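Local coordinates for LRR receptor-like serine/threonine-protein kinase RGI3 (Arabidopsis thaliana, PDB 5HZ0) that acts as a plant cell-surface receptor kinase whose extracellular leucine-rich-repeat domain binds RGF peptide hormones and then pairs with SERK co-receptors to maintain the root stem cell niche, at residues 556-561 with 580-585; 594-599 with 620-625. The protein carries 5 engineered substitutions. One frame throughout, in Å; residues are numbered along the deposited sequence.

Interaction 1 (556-561 with 580-585)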
# COMPACT_ATOMS: atom_id res chain seq x y z
N GLY A 556 -26.63 4.21 -41.86
CA GLY A 556 -27.36 2.96 -41.79
C GLY A 556 -28.08 2.83 -40.46
O GLY A 556 -28.34 3.83 -39.79
N GLU A 557 -28.39 1.60 -40.08
CA GLU A 557 -29.17 1.34 -38.88
C GLU A 557 -28.34 0.63 -37.82
O GLU A 557 -27.32 0.00 -38.13
CB GLU A 557 -30.42 0.51 -39.21
CG GLU A 557 -31.41 1.23 -40.13
CD GLU A 557 -32.66 0.41 -40.42
OE1 GLU A 557 -32.65 -0.81 -40.16
OE2 GLU A 557 -33.64 1.00 -40.91
N ILE A 558 -28.76 0.75 -36.57
CA ILE A 558 -28.16 -0.03 -35.51
C ILE A 558 -28.31 -1.51 -35.84
O ILE A 558 -29.41 -2.01 -35.98
CB ILE A 558 -28.81 0.28 -34.14
CG1 ILE A 558 -28.44 1.69 -33.69
CG2 ILE A 558 -28.36 -0.71 -33.10
CD1 ILE A 558 -29.10 2.10 -32.41
N PRO A 559 -27.18 -2.21 -36.01
CA PRO A 559 -27.20 -3.63 -36.38
C PRO A 559 -28.00 -4.50 -35.41
O PRO A 559 -27.91 -4.31 -34.19
CB PRO A 559 -25.72 -4.02 -36.36
CG PRO A 559 -25.03 -2.93 -35.61
CD PRO A 559 -25.81 -1.69 -35.87
N SER A 560 -28.78 -5.44 -35.95
CA SER A 560 -29.62 -6.32 -35.15
C SER A 560 -28.81 -7.11 -34.13
O SER A 560 -29.28 -7.39 -33.02
CB SER A 560 -30.44 -7.26 -36.05
OG SER A 560 -29.62 -8.19 -36.74
N ARG A 561 -27.58 -7.43 -34.50
CA ARG A 561 -26.69 -8.15 -33.58
C ARG A 561 -26.49 -7.40 -32.26
O ARG A 561 -26.12 -8.00 -31.26
CB ARG A 561 -25.34 -8.43 -34.24
CG ARG A 561 -24.50 -9.47 -33.51
CD ARG A 561 -24.97 -10.88 -33.82
NE ARG A 561 -24.93 -11.13 -35.26
CZ ARG A 561 -24.62 -12.30 -35.81
NH1 ARG A 561 -24.31 -13.34 -35.05
NH2 ARG A 561 -24.60 -12.42 -37.13
N GLY A 580 -33.40 4.55 -38.94
CA GLY A 580 -34.27 3.46 -38.54
C GLY A 580 -34.69 3.68 -37.11
O GLY A 580 -34.56 4.78 -36.60
N ASN A 581 -35.20 2.64 -36.47
CA ASN A 581 -35.66 2.75 -35.09
C ASN A 581 -34.76 2.06 -34.08
O ASN A 581 -33.68 1.58 -34.42
CB ASN A 581 -37.11 2.28 -34.96
CG ASN A 581 -37.28 0.80 -35.20
OD1 ASN A 581 -36.83 -0.02 -34.41
ND2 ASN A 581 -37.97 0.44 -36.29
N LEU A 582 -35.17 2.08 -32.82
CA LEU A 582 -34.37 1.52 -31.73
C LEU A 582 -34.76 0.13 -31.24
O LEU A 582 -34.25 -0.33 -30.23
CB LEU A 582 -34.31 2.50 -30.55
CG LEU A 582 -33.75 3.86 -30.98
CD1 LEU A 582 -33.75 4.83 -29.83
CD2 LEU A 582 -32.34 3.71 -31.60
N ASN A 583 -35.69 -0.52 -31.93
CA ASN A 583 -36.30 -1.77 -31.43
C ASN A 583 -35.31 -2.83 -30.98
O ASN A 583 -35.56 -3.55 -30.02
CB ASN A 583 -37.30 -2.34 -32.44
CG ASN A 583 -38.51 -1.44 -32.63
OD1 ASN A 583 -38.80 -0.58 -31.78
ND2 ASN A 583 -39.23 -1.62 -33.73
N VAL A 584 -34.18 -2.90 -31.67
CA VAL A 584 -33.11 -3.83 -31.35
C VAL A 584 -32.56 -3.60 -29.93
O VAL A 584 -32.06 -4.53 -29.29
CB VAL A 584 -31.99 -3.74 -32.41
CG1 VAL A 584 -31.55 -2.31 -32.58
CG2 VAL A 584 -30.81 -4.64 -32.04
N LEU A 585 -32.68 -2.38 -29.42
CA LEU A 585 -32.18 -2.06 -28.08
C LEU A 585 -33.14 -2.37 -26.93
O LEU A 585 -32.72 -2.38 -25.76
CB LEU A 585 -31.79 -0.57 -28.01
CG LEU A 585 -30.41 -0.08 -28.46
CD1 LEU A 585 -29.73 -1.04 -29.43
CD2 LEU A 585 -30.56 1.31 -29.08
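The turn that follows the consensus glycine of a plant leucine-rich repeat places Ile-558 against Leu-582, Val-584 and Leu-585 of the next repeat. Ile-558 is the buried centre of the contact and serves all three neighbours because its two branches diverge. CG1 lies anti to the carbonyl carbon (chi1 -70°) and extends CD1 inward, where it meets Leu-582 CD2 at 3.7 Å and also Leu-585 CD2 at 3.7 Å. CG2, on the other branch, rests 3.6 Å from Val-584 CG1. The side chains of Ile-558 and Leu-585 cross at about a right angle, and Phe-601 from a following loop also packs on the isoleucine. Val-584 uses both methyls: while CG1 takes the isoleucine, CG2 lies against backbone, 3.3 Å from Ser-560 O and 3.6 Å from Pro-559 O. A compact branched residue suits this double task, and Ser-560 O has its polar partner in Ser-563 OG. At the exposed edge Glu-557, a charged residue suited to the surface, runs alongside the backbone of Gly-580, its OE2 3.5 Å from Gly-580 CA. Gly-556 and Gly-580 both have positive phi (78° and 82°), a conformation that glycine adopts readily. The ring of Pro-559 probably helps set the bend before the 3-10 segment at Ser-560. Apolar side chains packed between successive turns, here behind the Gly-Glu-Ile-Pro corner of the first, are characteristic of the plant-type leucine-rich-repeat solenoid.

Interaction 2 (594-599 with 620-625). With NAG (2-acetamido-2-deoxy-beta-D-glucopyranose), chain E.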
# COMPACT_ATOMS: atom_id res chain seq x y z
N LEU A 594 -27.92 5.59 -22.22
CA LEU A 594 -28.11 5.50 -23.67
C LEU A 594 -28.12 6.90 -24.24
O LEU A 594 -28.93 7.71 -23.82
CB LEU A 594 -29.43 4.81 -24.00
CG LEU A 594 -29.76 4.75 -25.50
CD1 LEU A 594 -28.61 4.10 -26.26
CD2 LEU A 594 -31.08 4.02 -25.78
N ASN A 595 -27.21 7.21 -25.16
CA ASN A 595 -27.26 8.50 -25.84
C ASN A 595 -27.41 8.28 -27.35
O ASN A 595 -26.46 7.84 -28.03
CB ASN A 595 -26.01 9.31 -25.49
CG ASN A 595 -26.11 10.77 -25.89
OD1 ASN A 595 -26.92 11.11 -26.75
ND2 ASN A 595 -25.27 11.65 -25.30
N ILE A 596 -28.63 8.55 -27.84
CA ILE A 596 -29.00 8.48 -29.27
C ILE A 596 -29.19 9.82 -30.01
O ILE A 596 -29.63 9.85 -31.15
CB ILE A 596 -30.20 7.53 -29.54
CG1 ILE A 596 -31.38 7.82 -28.58
CG2 ILE A 596 -29.78 6.08 -29.40
CD1 ILE A 596 -32.03 9.15 -28.76
N SER A 597 -28.91 10.92 -29.32
CA SER A 597 -29.21 12.26 -29.82
C SER A 597 -28.42 12.66 -31.06
O SER A 597 -27.40 12.06 -31.38
CB SER A 597 -28.99 13.29 -28.72
OG SER A 597 -27.61 13.54 -28.52
N TYR A 598 -28.90 13.68 -31.75
CA TYR A 598 -28.31 14.15 -33.00
C TYR A 598 -28.04 13.03 -34.00
O TYR A 598 -26.93 12.85 -34.47
CB TYR A 598 -27.08 15.03 -32.75
CG TYR A 598 -27.41 16.24 -31.92
CD1 TYR A 598 -27.82 17.44 -32.51
CD2 TYR A 598 -27.34 16.18 -30.53
CE1 TYR A 598 -28.14 18.55 -31.74
CE2 TYR A 598 -27.66 17.28 -29.75
CZ TYR A 598 -28.05 18.46 -30.36
OH TYR A 598 -28.36 19.54 -29.57
N ASN A 599 -29.08 12.26 -34.28
CA ASN A 599 -29.05 11.28 -35.34
C ASN A 599 -30.28 11.47 -36.20
O ASN A 599 -31.04 12.42 -36.02
CB ASN A 599 -28.98 9.85 -34.79
CG ASN A 599 -27.55 9.37 -34.56
OD1 ASN A 599 -26.80 9.14 -35.51
ND2 ASN A 599 -27.17 9.19 -33.29
N ALA A 620 -35.67 15.21 -29.62
CA ALA A 620 -35.97 16.37 -30.45
C ALA A 620 -34.89 16.62 -31.51
O ALA A 620 -35.15 17.27 -32.53
CB ALA A 620 -36.18 17.60 -29.57
N SER A 621 -33.69 16.08 -31.28
CA SER A 621 -32.58 16.21 -32.24
C SER A 621 -32.56 15.12 -33.30
O SER A 621 -31.70 15.11 -34.18
CB SER A 621 -31.22 16.26 -31.51
OG SER A 621 -31.04 15.12 -30.70
N ASN A 622 -33.50 14.18 -33.21
CA ASN A 622 -33.64 13.13 -34.20
C ASN A 622 -34.66 13.45 -35.30
O ASN A 622 -35.06 14.59 -35.48
CB ASN A 622 -33.92 11.77 -33.54
CG ASN A 622 -32.67 11.13 -32.99
OD1 ASN A 622 -31.91 10.48 -33.72
ND2 ASN A 622 -32.44 11.31 -31.69
N ARG A 623 -35.05 12.44 -36.08
CA ARG A 623 -35.94 12.67 -37.21
C ARG A 623 -37.42 12.46 -36.86
O ARG A 623 -38.23 13.35 -37.05
CB ARG A 623 -35.52 11.78 -38.38
CG ARG A 623 -36.33 11.99 -39.63
CD ARG A 623 -35.95 10.99 -40.69
NE ARG A 623 -34.59 11.17 -41.18
CZ ARG A 623 -33.96 10.29 -41.97
NH1 ARG A 623 -34.58 9.17 -42.35
NH2 ARG A 623 -32.72 10.53 -42.38
N GLY A 624 -37.77 11.23 -36.49
CA GLY A 624 -39.08 10.85 -35.98
C GLY A 624 -39.30 10.24 -34.61
O GLY A 624 -40.21 9.42 -34.50
N LEU A 625 -38.45 10.45 -33.61
CA LEU A 625 -38.56 9.65 -32.37
C LEU A 625 -39.66 10.10 -31.42
O LEU A 625 -39.80 11.29 -31.15
CB LEU A 625 -37.23 9.58 -31.61
CG LEU A 625 -36.15 8.62 -32.12
CD1 LEU A 625 -34.95 8.66 -31.20
CD2 LEU A 625 -36.70 7.21 -32.22
C1 NAG E . -24.39 11.14 -24.27
C2 NAG E . -23.28 12.19 -24.17
C3 NAG E . -22.35 11.99 -22.97
C4 NAG E . -23.13 11.69 -21.69
C5 NAG E . -24.17 10.61 -21.96
C6 NAG E . -25.07 10.34 -20.77
C7 NAG E . -22.09 13.34 -25.95
C8 NAG E . -21.38 13.22 -27.27
N2 NAG E . -22.51 12.21 -25.40
O3 NAG E . -21.65 13.18 -22.75
O4 NAG E . -22.23 11.38 -20.64
O5 NAG E . -25.02 11.02 -23.02
O6 NAG E . -25.87 11.48 -20.52
O7 NAG E . -22.24 14.44 -25.41
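Tyr-598 N donates to Ser-621 OG across 2.8 Å in a nearly straight bond (174°). Ser-621 OG sits between its backbone N and carbonyl carbon (chi1 56°), which turns it toward this amide; it also bonds Asp-618 O. The second bond runs the other way, from Asn-622 ND2 to Ile-596 O at 3.2 Å; the acceptor lies in the plane of the Asn-622 amide, whereas the donor stands 52° out of the Ile-596 carbonyl plane. Asn-622 ND2 also bonds Asp-618 O, and a leucine in its place would probably leave both carbonyls without this shared donor. Asn-599 is the consensus asparagine of its leucine-rich repeat, buried and bonded to Leu-578 N and Val-573 O of the preceding turn, and Asn-622 lies alongside it in the final segment, probably a degenerate repeat capping the solenoid. Asn-622 CA makes a CA-H...O contact with Asn-599 O at 3.3 Å. Asn-595 carries an N-linked sugar, its ND2 joined to NAG C1. Asn-595 OD1 accepts from Ser-597 OG at 3.1 Å and from Ser-597 N, the latter bond making an Asx turn in the Asn-Ile-Ser glycosylation sequence. Farther out, Ser-621 CB sits over the centre of one Tyr-598 ring face in a CH-pi contact, 3.7 Å from the centroid, and the ring stacks with His-575. On the buried side, Ile-596 CD1 and Leu-625 CD1 meet tip to tip at 3.8 Å.

Overall arrangement
Along the chain, interaction 1 comes first: 556-561, beyond strand 546-548, is joined to 580-585, beyond strand 570-572, closing a loop of 18 residues that contains the latter strand. Only after it has closed does interaction 2 open at strand 593-595, to end at 620-625; its loop holds strand 604-605, helix 609-613 and nearly all of helix 616-620. The two are therefore in series, neither nesting nor crossing. Their centres lie 13 Å apart, and Leu-582 bridges them, its CD1 packing 4.0 Å from Ile-596 CG1. Interaction 1 thus ties one repeat to the next, and interaction 2 ties strand 593-595 and the turn after it to the C-terminal segment, which probably caps the solenoid.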